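Local coordinates for AOC_like domain-containing protein (Frankia sp. Cc1.17, PDB 7DVI) that catalyses exo-selective intermolecular Diels-Alder reactions on non-natural substrates and folds as an antiparallel beta-barrel of the allene oxide cyclase-like family, at residues L92-W102 and G115-Y125; D43-D54 and I66-K76. All blocks are in the same frame, centred on the assembly; numbering follows the deposited sequence. Where two conformers were deposited one is given.

How the interactions relate
Following the chain from its N terminus, interaction 2 comes first: 43-54 turns into its strand and 66-76 returns beside it, closing a loop of 11 residues as the hairpin of strands 49-57 and 63-76. Strand 82-92 then forms the next stave of the barrel, and its last residue, Leu92, opens interaction 1, where 92-102 and 115-125 close a loop of 12 residues that carries the short helix 105-109. The two loops neither nest nor cross; they follow in series. Both contacts belong to one closed eight-stranded antiparallel sheet, with strand 82-92 between them. Their ends still meet, as Trp102 packs on Arg74 and Tyr75, and Leu92 comes near Ile66.

Interaction 1 of 2, residues L92-W102 and G115-Y125; sequences LRDGIIHAEGW and GYPAVGLDGVY. With EDO (1,2-ethanediol), chain E; EDO (1,2-ethanediol), chain I; EDO (1,2-ethanediol), chain H; EDO (1,2-ethanediol), chain F.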
loop_
_atom_site.group_PDB
_atom_site.type_symbol
_atom_site.label_atom_id
_atom_site.label_comp_id
_atom_site.label_asym_id
_atom_site.label_seq_id
_atom_site.Cartn_x
_atom_site.Cartn_y
_atom_site.Cartn_z
ATOM N N LEU A 92 12.152 13.420 12.110
ATOM C CA LEU A 92 13.327 12.839 12.794
ATOM C C LEU A 92 14.556 13.769 12.699
ATOM O O LEU A 92 14.543 14.744 11.905
ATOM C CB LEU A 92 13.624 11.465 12.199
ATOM C CG LEU A 92 12.414 10.545 12.042
ATOM C CD1 LEU A 92 12.825 9.218 11.509
ATOM C CD2 LEU A 92 11.690 10.356 13.362
ATOM N N ARG A 93 15.563 13.494 13.548
ATOM C CA ARG A 93 16.808 14.305 13.655
ATOM C C ARG A 93 17.464 14.355 12.255
ATOM O O ARG A 93 17.926 15.417 11.876
ATOM C CB ARG A 93 17.670 13.794 14.829
ATOM C CG ARG A 93 18.261 12.386 14.698
ATOM C CD ARG A 93 18.942 11.852 15.969
ATOM N NE ARG A 93 19.488 10.499 15.818
ATOM C CZ ARG A 93 19.455 9.550 16.750
ATOM N NH1 ARG A 93 19.947 8.351 16.493
ATOM N NH2 ARG A 93 18.886 9.779 17.910
ATOM N N ASP A 94 17.400 13.268 11.483
ATOM C CA ASP A 94 18.097 13.116 10.178
ATOM C C ASP A 94 17.154 13.264 8.957
ATOM O O ASP A 94 17.626 13.127 7.827
ATOM C CB ASP A 94 18.861 11.798 10.191
ATOM C CG ASP A 94 17.987 10.560 10.391
ATOM O OD1 ASP A 94 16.741 10.697 10.574
ATOM O OD2 ASP A 94 18.546 9.477 10.366
ATOM N N GLY A 95 15.867 13.600 9.123
ATOM C CA GLY A 95 14.987 13.847 7.967
ATOM C C GLY A 95 13.508 13.583 8.279
ATOM O O GLY A 95 13.133 13.517 9.469
ATOM N N ILE A 96 12.685 13.616 7.233
ATOM C CA ILE A 96 11.185 13.589 7.350
ATOM C C ILE A 96 10.706 12.457 6.463
ATOM O O ILE A 96 11.277 12.286 5.390
ATOM C CB ILE A 96 10.532 14.929 6.982
ATOM C CG1 ILE A 96 10.991 16.043 7.935
ATOM C CG2 ILE A 96 8.993 14.835 6.957
ATOM C CD1 ILE A 96 10.544 17.436 7.517
ATOM N N ILE A 97 9.711 11.696 6.954
ATOM C CA ILE A 97 9.147 10.495 6.282
ATOM C C ILE A 97 7.608 10.592 6.334
ATOM O O ILE A 97 7.061 10.972 7.401
ATOM C CB ILE A 97 9.629 9.204 6.948
ATOM C CG1 ILE A 97 11.146 9.049 6.853
ATOM C CG2 ILE A 97 8.896 7.974 6.385
ATOM C CD1 ILE A 97 11.697 8.001 7.786
ATOM N N HIS A 98 6.963 10.303 5.209
ATOM C CA HIS A 98 5.497 10.069 5.163
ATOM C C HIS A 98 5.260 8.569 5.067
ATOM O O HIS A 98 5.866 7.907 4.205
ATOM C CB HIS A 98 4.804 10.840 4.033
ATOM C CG HIS A 98 3.362 10.494 3.975
ATOM N ND1 HIS A 98 2.518 10.867 4.975
ATOM C CD2 HIS A 98 2.661 9.689 3.138
ATOM C CE1 HIS A 98 1.311 10.368 4.737
ATOM N NE2 HIS A 98 1.375 9.638 3.611
ATOM N N ALA A 99 4.388 8.029 5.943
ATOM C CA ALA A 99 4.088 6.589 5.948
ATOM C C ALA A 99 2.553 6.395 6.074
ATOM O O ALA A 99 1.895 7.192 6.757
ATOM C CB ALA A 99 4.860 5.892 7.054
ATOM N N GLU A 100 2.018 5.475 5.293
ATOM C CA GLU A 100 0.579 5.151 5.322
ATOM C C GLU A 100 0.353 3.760 4.729
ATOM O O GLU A 100 1.100 3.291 3.809
ATOM C CB GLU A 100 -0.261 6.219 4.661
ATOM C CG GLU A 100 -0.175 6.200 3.139
ATOM C CD GLU A 100 -1.094 7.250 2.597
ATOM O OE1 GLU A 100 -0.754 8.421 2.678
ATOM O OE2 GLU A 100 -2.195 6.892 2.202
ATOM N N GLY A 101 -0.667 3.088 5.272
ATOM C CA GLY A 101 -1.112 1.804 4.710
ATOM C C GLY A 101 -1.847 0.998 5.755
ATOM O O GLY A 101 -2.387 1.594 6.696
ATOM N N TRP A 102 -1.871 -0.296 5.530
ATOM C CA TRP A 102 -2.820 -1.245 6.164
ATOM C C TRP A 102 -2.144 -2.020 7.272
ATOM O O TRP A 102 -0.999 -2.521 7.077
ATOM C CB TRP A 102 -3.339 -2.225 5.122
ATOM C CG TRP A 102 -4.209 -1.605 4.092
ATOM C CD1 TRP A 102 -3.946 -1.402 2.771
ATOM C CD2 TRP A 102 -5.537 -1.114 4.319
ATOM N NE1 TRP A 102 -5.013 -0.772 2.179
ATOM C CE2 TRP A 102 -6.026 -0.645 3.086
ATOM C CE3 TRP A 102 -6.354 -1.024 5.444
ATOM C CZ2 TRP A 102 -7.287 -0.075 2.946
ATOM C CZ3 TRP A 102 -7.613 -0.480 5.294
ATOM C CH2 TRP A 102 -8.064 -0.005 4.068
ATOM N N GLY A 115 3.085 -3.044 9.795
ATOM C CA GLY A 115 3.591 -1.789 9.203
ATOM C C GLY A 115 3.150 -1.634 7.768
ATOM O O GLY A 115 2.292 -2.432 7.281
ATOM N N TYR A 116 3.723 -0.636 7.091
ATOM C CA TYR A 116 3.225 -0.201 5.769
ATOM C C TYR A 116 4.279 0.691 5.101
ATOM O O TYR A 116 5.270 1.104 5.728
ATOM C CB TYR A 116 1.910 0.558 5.958
ATOM C CG TYR A 116 1.843 1.329 7.254
ATOM C CD1 TYR A 116 2.508 2.524 7.444
ATOM C CD2 TYR A 116 1.111 0.831 8.323
ATOM C CE1 TYR A 116 2.463 3.184 8.663
ATOM C CE2 TYR A 116 1.077 1.468 9.540
ATOM C CZ TYR A 116 1.769 2.645 9.735
ATOM O OH TYR A 116 1.688 3.281 10.964
ATOM N N PRO A 117 4.085 0.965 3.803
ATOM C CA PRO A 117 5.057 1.736 3.032
ATOM C C PRO A 117 5.324 3.133 3.603
ATOM O O PRO A 117 4.461 3.784 4.157
ATOM C CB PRO A 117 4.448 1.802 1.619
ATOM C CG PRO A 117 3.551 0.566 1.570
ATOM C CD PRO A 117 2.986 0.443 2.963
ATOM N N ALA A 118 6.554 3.568 3.340
ATOM C CA ALA A 118 7.096 4.854 3.769
ATOM C C ALA A 118 7.955 5.431 2.631
ATOM O O ALA A 118 8.574 4.656 1.891
ATOM C CB ALA A 118 7.887 4.642 5.027
ATOM N N VAL A 119 7.923 6.745 2.504
ATOM C CA VAL A 119 8.688 7.488 1.466
ATOM C C VAL A 119 9.409 8.635 2.165
ATOM O O VAL A 119 8.795 9.365 2.986
ATOM C CB VAL A 119 7.793 7.991 0.307
ATOM C CG1 VAL A 119 6.674 8.902 0.775
ATOM C CG2 VAL A 119 8.632 8.696 -0.766
ATOM N N GLY A 120 10.668 8.860 1.789
ATOM C CA GLY A 120 11.441 10.009 2.287
ATOM C C GLY A 120 10.984 11.286 1.655
ATOM O O GLY A 120 10.795 11.306 0.451
ATOM N N LEU A 121 10.790 12.299 2.474
ATOM C CA LEU A 121 10.504 13.659 2.020
ATOM C C LEU A 121 11.747 14.558 2.155
ATOM O O LEU A 121 11.813 15.528 1.397
ATOM C CB LEU A 121 9.342 14.213 2.830
ATOM C CG LEU A 121 8.047 13.388 2.800
ATOM C CD1 LEU A 121 6.989 14.127 3.617
ATOM C CD2 LEU A 121 7.585 13.150 1.373
ATOM N N ASP A 122 12.683 14.294 3.058
ATOM C CA ASP A 122 13.677 15.335 3.415
ATOM C C ASP A 122 14.872 14.703 4.108
ATOM O O ASP A 122 14.744 13.596 4.651
ATOM C CB ASP A 122 13.059 16.451 4.274
ATOM C CG ASP A 122 13.720 17.818 4.139
ATOM O OD1 ASP A 122 14.720 17.901 3.382
ATOM O OD2 ASP A 122 13.252 18.777 4.791
ATOM N N GLY A 123 16.019 15.413 4.080
ATOM C CA GLY A 123 17.235 14.934 4.752
ATOM C C GLY A 123 17.653 13.608 4.189
ATOM O O GLY A 123 17.579 13.404 2.949
ATOM N N VAL A 124 18.144 12.704 5.025
ATOM C CA VAL A 124 18.829 11.483 4.489
ATOM C C VAL A 124 17.831 10.597 3.713
ATOM O O VAL A 124 18.290 9.737 2.945
ATOM C CB VAL A 124 19.520 10.679 5.612
ATOM C CG1 VAL A 124 20.647 11.497 6.244
ATOM C CG2 VAL A 124 18.524 10.207 6.674
ATOM N N TYR A 125 16.513 10.758 3.917
ATOM C CA TYR A 125 15.494 9.831 3.337
ATOM C C TYR A 125 15.089 10.252 1.917
ATOM O O TYR A 125 14.329 9.530 1.221
ATOM C CB TYR A 125 14.270 9.808 4.268
ATOM C CG TYR A 125 14.630 9.472 5.681
ATOM C CD1 TYR A 125 15.066 8.195 5.999
ATOM C CD2 TYR A 125 14.574 10.409 6.690
ATOM C CE1 TYR A 125 15.437 7.862 7.292
ATOM C CE2 TYR A 125 14.939 10.084 7.989
ATOM C CZ TYR A 125 15.370 8.803 8.285
ATOM O OH TYR A 125 15.723 8.450 9.569
HETATM C C1 EDO E . -7.138 -1.654 -1.408
HETATM O O1 EDO E . -7.739 -1.402 -0.163
HETATM C C2 EDO E . -6.233 -0.583 -1.782
HETATM O O2 EDO E . -5.315 -0.259 -0.747
HETATM C C1 EDO I . 12.390 17.598 12.119
HETATM O O1 EDO I . 12.774 17.078 10.868
HETATM C C2 EDO I . 11.668 18.882 12.050
HETATM O O2 EDO I . 11.891 19.564 10.842
HETATM C C1 EDO H . 21.861 7.223 10.620
HETATM O O1 EDO H . 22.041 7.134 12.013
HETATM C C2 EDO H . 21.598 8.585 10.123
HETATM O O2 EDO H . 21.181 9.489 11.106
HETATM C C1 EDO F . 0.169 7.370 -1.043
HETATM O O1 EDO F . 0.630 8.552 -0.458
HETATM C C2 EDO F . -1.158 7.615 -1.645
HETATM O O2 EDO F . -1.130 8.686 -2.541
HETATM O O HOH W 1 0.670 -4.285 8.601
#
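The ring of Tyr125 is clamped between residues of both segments. Ile97 CD1 sits over the centre of one face, 3.6 Å from the ring centroid in a CH-pi contact, while Val124 CG2 covers the opposite face. At the rim, Tyr125 OH donates to Asp94 OD1 across 2.7 Å, on the syn side but 28° out of the carboxylate plane, with the carboxylate nearly perpendicular to the ring. With Asp94 CG between the backbone N and carbonyl carbon (chi1 60°), the carboxylate comes round to the ring's hydroxyl. Its other oxygen, OD2, is hydrogen-bonded to His25 NE2 and accepts from an ethanediol. Behind these side chains, Val124 N bonds almost straight to Asp94 O at 2.9 Å. Strands 95-104 and 114-121 are antiparallel neighbours in the barrel, and a classic beta bulge shifts their register by one residue: Leu121 and Asp122 both face Ile96, whose carbonyl O takes Leu121 N at 3.0 Å and, weakly, Asp122 N. Beyond the bulge, His98 and Val119 exchange backbone bonds. Ala118 CB packs against Ile97 CG2. On the other face, His98 NE2 donates to Glu100 OE1 at 2.6 Å, in the imidazole plane; Asp89 holds ND1, and Tyr85 holds Glu100 OE2.

Interaction 2 of 2, residues D43-D54 and I66-K76; sequences DPQVGQIGSYYD and ITIGRYEIRYK. With EDO (1,2-ethanediol), chain G; EDO (1,2-ethanediol), chain D; EDO (1,2-ethanediol), chain B.
Gly50 and Tyr71 exchange two backbone hydrogen bonds, Tyr71 N to Gly50 O being 2.8 Å, and the same reciprocal pairing satisfies Tyr52 with Gly69 and Asp54 with Thr67. Both glycines lie beneath tyrosines: Gly69 CA is 4.0 Å from the centroid of the Tyr52 ring, and Gly50 CA makes the matching CH-pi contact with Tyr71. Each ring is laid across the neighbouring strand by a first torsion of 61°, and their edges meet. This is the hairpin of strands 49-57 and 63-76 in the allene oxide cyclase-like barrel; Tyr52 OH bonds weakly to Glu88, which also takes Thr67 OG1, while Gln32 donates to Asp54 OD1. Toward the other end, the type II turn Gln45 to Gln48 is tied to strand 63-76: Gly47 N bonds nearly straight to Ile73 O at 2.9 Å, and Ile73 N donates to Gln48 O. Here Gln45 N reaches Gln48 OE1 from above its carbonyl plane, an oxygen that also meets Asn40 N, and Gln45 NE2 donates to Asp43 O. Lys76 NZ donates to Pro44 O at 2.9 Å, nearly in line with the C=O bond, and water 2 links it to Asp43 OD1. On the Ile49 face, Arg70 NH1 forms a salt bridge with Glu72 OE1 at 3.0 Å, while NH2 donates to an ethanediol that also donates to that carboxylate. Water 3 donates to Glu72 OE2 and Gly47 O.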
loop_
_atom_site.group_PDB
_atom_site.type_symbol
_atom_site.label_atom_id
_atom_site.label_comp_id
_atom_site.label_asym_id
_atom_site.label_seq_id
_atom_site.Cartn_x
_atom_site.Cartn_y
_atom_site.Cartn_z
ATOM N N ASP A 43 -13.901 -4.721 20.306
ATOM C CA ASP A 43 -14.901 -4.983 19.255
ATOM C C ASP A 43 -14.948 -3.759 18.333
ATOM O O ASP A 43 -15.923 -3.009 18.283
ATOM C CB ASP A 43 -16.260 -5.271 19.890
ATOM C CG ASP A 43 -17.292 -5.588 18.843
ATOM O OD1 ASP A 43 -16.889 -6.025 17.728
ATOM O OD2 ASP A 43 -18.480 -5.358 19.130
ATOM N N PRO A 44 -13.857 -3.503 17.594
ATOM C CA PRO A 44 -13.789 -2.333 16.700
ATOM C C PRO A 44 -14.872 -2.278 15.609
ATOM O O PRO A 44 -15.190 -3.240 14.954
ATOM C CB PRO A 44 -12.372 -2.419 16.099
ATOM C CG PRO A 44 -11.933 -3.871 16.341
ATOM C CD PRO A 44 -12.618 -4.301 17.623
ATOM N N GLN A 45 -15.450 -1.106 15.414
ATOM C CA GLN A 45 -16.461 -0.893 14.364
ATOM C C GLN A 45 -15.913 0.008 13.239
ATOM O O GLN A 45 -15.214 1.055 13.525
ATOM C CB GLN A 45 -17.708 -0.275 14.981
ATOM C CG GLN A 45 -18.102 -0.981 16.283
ATOM C CD GLN A 45 -18.584 -2.379 15.983
ATOM O OE1 GLN A 45 -19.471 -2.544 15.168
ATOM N NE2 GLN A 45 -17.959 -3.382 16.581
ATOM N N VAL A 46 -16.279 -0.358 12.015
ATOM C CA VAL A 46 -15.910 0.382 10.776
ATOM C C VAL A 46 -16.228 1.847 11.006
ATOM O O VAL A 46 -17.361 2.177 11.410
ATOM C CB VAL A 46 -16.641 -0.172 9.534
ATOM C CG1 VAL A 46 -16.493 0.757 8.336
ATOM C CG2 VAL A 46 -16.141 -1.553 9.186
ATOM N N GLY A 47 -15.292 2.735 10.699
ATOM C CA GLY A 47 -15.549 4.179 10.780
ATOM C C GLY A 47 -15.012 4.773 12.062
ATOM O O GLY A 47 -14.926 5.993 12.121
ATOM N N GLN A 48 -14.671 3.957 13.061
ATOM C CA GLN A 48 -14.001 4.461 14.277
ATOM C C GLN A 48 -12.563 4.922 13.897
ATOM O O GLN A 48 -11.921 4.225 13.049
ATOM C CB GLN A 48 -13.994 3.375 15.344
ATOM C CG GLN A 48 -15.433 3.094 15.860
ATOM C CD GLN A 48 -15.501 2.059 16.965
ATOM O OE1 GLN A 48 -14.604 1.240 17.134
ATOM N NE2 GLN A 48 -16.597 2.099 17.729
ATOM N N ILE A 49 -12.076 5.965 14.567
ATOM C CA ILE A 49 -10.736 6.573 14.291
ATOM C C ILE A 49 -9.967 6.820 15.580
ATOM O O ILE A 49 -10.572 6.892 16.671
ATOM C CB ILE A 49 -10.907 7.887 13.493
ATOM C CG1 ILE A 49 -11.520 9.034 14.289
ATOM C CG2 ILE A 49 -11.691 7.637 12.221
ATOM C CD1 ILE A 49 -11.167 10.426 13.737
ATOM N N GLY A 50 -8.668 7.058 15.429
ATOM C CA GLY A 50 -7.822 7.623 16.480
ATOM C C GLY A 50 -6.752 8.494 15.853
ATOM O O GLY A 50 -6.446 8.297 14.649
ATOM N N SER A 51 -6.233 9.423 16.629
ATOM C CA SER A 51 -5.087 10.288 16.259
ATOM C C SER A 51 -4.078 10.172 17.395
ATOM O O SER A 51 -4.489 9.993 18.603
ATOM C CB SER A 51 -5.507 11.701 16.027
ATOM O OG SER A 51 -6.429 11.810 14.947
ATOM N N TYR A 52 -2.806 10.323 17.057
ATOM C CA TYR A 52 -1.721 10.102 18.022
ATOM C C TYR A 52 -0.508 10.974 17.701
ATOM O O TYR A 52 -0.269 11.402 16.545
ATOM C CB TYR A 52 -1.361 8.632 18.063
ATOM C CG TYR A 52 -0.860 8.072 16.763
ATOM C CD1 TYR A 52 0.460 8.209 16.392
ATOM C CD2 TYR A 52 -1.721 7.452 15.871
ATOM C CE1 TYR A 52 0.926 7.716 15.180
ATOM C CE2 TYR A 52 -1.271 6.959 14.659
ATOM C CZ TYR A 52 0.054 7.122 14.295
ATOM O OH TYR A 52 0.528 6.574 13.137
ATOM N N TYR A 53 0.229 11.215 18.768
ATOM C CA TYR A 53 1.522 11.944 18.823
ATOM C C TYR A 53 2.434 11.122 19.717
ATOM O O TYR A 53 2.118 10.977 20.937
ATOM C CB TYR A 53 1.246 13.372 19.296
ATOM C CG TYR A 53 2.420 14.139 19.867
ATOM C CD1 TYR A 53 3.719 13.964 19.421
ATOM C CD2 TYR A 53 2.200 15.076 20.861
ATOM C CE1 TYR A 53 4.775 14.674 19.971
ATOM C CE2 TYR A 53 3.237 15.801 21.413
ATOM C CZ TYR A 53 4.527 15.596 20.970
ATOM O OH TYR A 53 5.520 16.349 21.515
ATOM N N ASP A 54 3.484 10.576 19.123
ATOM C CA ASP A 54 4.448 9.645 19.756
ATOM C C ASP A 54 5.828 10.263 19.650
ATOM O O ASP A 54 6.051 11.006 18.690
ATOM C CB ASP A 54 4.544 8.301 19.059
ATOM C CG ASP A 54 3.305 7.430 19.188
ATOM O OD1 ASP A 54 2.386 7.853 19.860
ATOM O OD2 ASP A 54 3.332 6.328 18.639
ATOM N N ILE A 66 9.753 12.508 16.356
ATOM C CA ILE A 66 8.310 12.371 16.691
ATOM C C ILE A 66 7.566 11.815 15.461
ATOM O O ILE A 66 8.060 11.914 14.324
ATOM C CB ILE A 66 7.690 13.692 17.191
ATOM C CG1 ILE A 66 7.530 14.704 16.061
ATOM C CG2 ILE A 66 8.439 14.281 18.392
ATOM C CD1 ILE A 66 6.432 15.726 16.275
ATOM N N THR A 67 6.377 11.270 15.699
ATOM C CA THR A 67 5.394 10.954 14.647
ATOM C C THR A 67 4.029 11.488 15.071
ATOM O O THR A 67 3.653 11.459 16.273
ATOM C CB THR A 67 5.375 9.469 14.268
ATOM O OG1 THR A 67 4.421 9.409 13.197
ATOM C CG2 THR A 67 4.969 8.553 15.402
ATOM N N ILE A 68 3.323 12.025 14.104
ATOM C CA ILE A 68 1.947 12.527 14.258
ATOM C C ILE A 68 1.110 11.812 13.194
ATOM O O ILE A 68 1.522 11.802 12.017
ATOM C CB ILE A 68 1.889 14.056 14.185
ATOM C CG1 ILE A 68 2.584 14.690 15.400
ATOM C CG2 ILE A 68 0.442 14.501 14.071
ATOM C CD1 ILE A 68 2.489 16.185 15.474
ATOM N N GLY A 69 0.003 11.194 13.604
ATOM C CA GLY A 69 -0.735 10.348 12.668
ATOM C C GLY A 69 -2.147 10.018 13.112
ATOM O O GLY A 69 -2.643 10.552 14.140
ATOM N N ARG A 70 -2.806 9.241 12.275
ATOM C CA ARG A 70 -4.202 8.824 12.586
ATOM C C ARG A 70 -4.436 7.448 11.999
ATOM O O ARG A 70 -3.601 6.942 11.148
ATOM C CB ARG A 70 -5.166 9.931 12.165
ATOM C CG ARG A 70 -5.290 10.178 10.663
ATOM C CD ARG A 70 -6.401 9.394 9.985
ATOM N NE ARG A 70 -7.675 10.058 10.237
ATOM C CZ ARG A 70 -8.851 9.630 9.780
ATOM N NH1 ARG A 70 -8.928 8.491 9.127
ATOM N NH2 ARG A 70 -9.951 10.320 10.011
ATOM N N TYR A 71 -5.571 6.849 12.370
ATOM C CA TYR A 71 -5.928 5.500 11.871
ATOM C C TYR A 71 -7.451 5.342 11.893
ATOM O O TYR A 71 -8.130 6.083 12.593
ATOM C CB TYR A 71 -5.157 4.437 12.641
ATOM C CG TYR A 71 -5.471 4.440 14.103
ATOM C CD1 TYR A 71 -4.852 5.336 14.969
ATOM C CD2 TYR A 71 -6.439 3.583 14.629
ATOM C CE1 TYR A 71 -5.165 5.352 16.325
ATOM C CE2 TYR A 71 -6.733 3.572 15.988
ATOM C CZ TYR A 71 -6.125 4.487 16.828
ATOM O OH TYR A 71 -6.421 4.493 18.158
ATOM N N GLU A 72 -7.950 4.421 11.087
ATOM C CA GLU A 72 -9.400 4.266 10.857
ATOM C C GLU A 72 -9.664 2.791 10.637
ATOM O O GLU A 72 -8.956 2.161 9.799
ATOM C CB GLU A 72 -9.863 5.067 9.656
ATOM C CG GLU A 72 -11.351 4.968 9.423
ATOM C CD GLU A 72 -11.912 5.953 8.435
ATOM O OE1 GLU A 72 -11.126 6.808 7.925
ATOM O OE2 GLU A 72 -13.147 5.927 8.228
ATOM N N ILE A 73 -10.659 2.257 11.366
ATOM C CA ILE A 73 -11.137 0.876 11.088
ATOM C C ILE A 73 -11.851 0.936 9.750
ATOM O O ILE A 73 -12.825 1.714 9.642
ATOM C CB ILE A 73 -12.126 0.403 12.192
ATOM C CG1 ILE A 73 -11.567 0.590 13.606
ATOM C CG2 ILE A 73 -12.544 -1.024 11.900
ATOM C CD1 ILE A 73 -10.281 -0.153 13.886
ATOM N N ARG A 74 -11.450 0.172 8.745
ATOM C CA ARG A 74 -12.047 0.424 7.411
ATOM C C ARG A 74 -12.958 -0.732 6.979
ATOM O O ARG A 74 -13.950 -0.487 6.296
ATOM C CB ARG A 74 -10.946 0.675 6.371
ATOM C CG ARG A 74 -10.287 2.039 6.514
ATOM C CD ARG A 74 -11.202 3.158 6.060
ATOM N NE ARG A 74 -11.295 3.084 4.612
ATOM C CZ ARG A 74 -10.358 3.501 3.742
ATOM N NH1 ARG A 74 -9.261 4.149 4.138
ATOM N NH2 ARG A 74 -10.533 3.238 2.456
ATOM N N TYR A 75 -12.583 -1.947 7.239
ATOM C CA TYR A 75 -13.403 -3.112 6.815
ATOM C C TYR A 75 -12.981 -4.371 7.557
ATOM O O TYR A 75 -11.868 -4.395 8.123
ATOM C CB TYR A 75 -13.319 -3.341 5.302
ATOM C CG TYR A 75 -11.966 -3.731 4.737
ATOM C CD1 TYR A 75 -11.080 -2.786 4.231
ATOM C CD2 TYR A 75 -11.632 -5.059 4.561
ATOM C CE1 TYR A 75 -9.880 -3.151 3.638
ATOM C CE2 TYR A 75 -10.444 -5.450 3.978
ATOM C CZ TYR A 75 -9.554 -4.486 3.518
ATOM O OH TYR A 75 -8.404 -4.954 2.959
ATOM N N LYS A 76 -13.877 -5.380 7.543
ATOM C CA LYS A 76 -13.638 -6.698 8.180
ATOM C C LYS A 76 -13.681 -7.778 7.099
ATOM O O LYS A 76 -14.425 -7.670 6.113
ATOM C CB LYS A 76 -14.621 -6.939 9.332
ATOM C CG LYS A 76 -14.573 -5.889 10.429
ATOM C CD LYS A 76 -15.489 -6.174 11.608
ATOM C CE LYS A 76 -16.001 -4.922 12.300
ATOM N NZ LYS A 76 -16.745 -5.236 13.546
HETATM C C1 EDO G . -13.057 10.260 7.961
HETATM O O1 EDO G . -12.605 9.549 9.127
HETATM C C2 EDO G . -13.137 9.472 6.675
HETATM O O2 EDO G . -11.984 8.641 6.332
HETATM C C1 EDO D . -5.312 -4.680 2.201
HETATM O O1 EDO D . -4.031 -5.133 1.922
HETATM C C2 EDO D . -5.936 -4.201 0.965
HETATM O O2 EDO D . -7.170 -3.516 1.162
HETATM C C1 EDO B . -6.854 2.857 0.550
HETATM O O1 EDO B . -8.094 2.868 -0.092
HETATM C C2 EDO B . -6.569 4.208 1.076
HETATM O O2 EDO B . -7.600 4.671 1.897
HETATM O O HOH W 2 -15.109 -6.010 15.584
HETATM O O HOH W 3 -14.547 7.710 9.815
#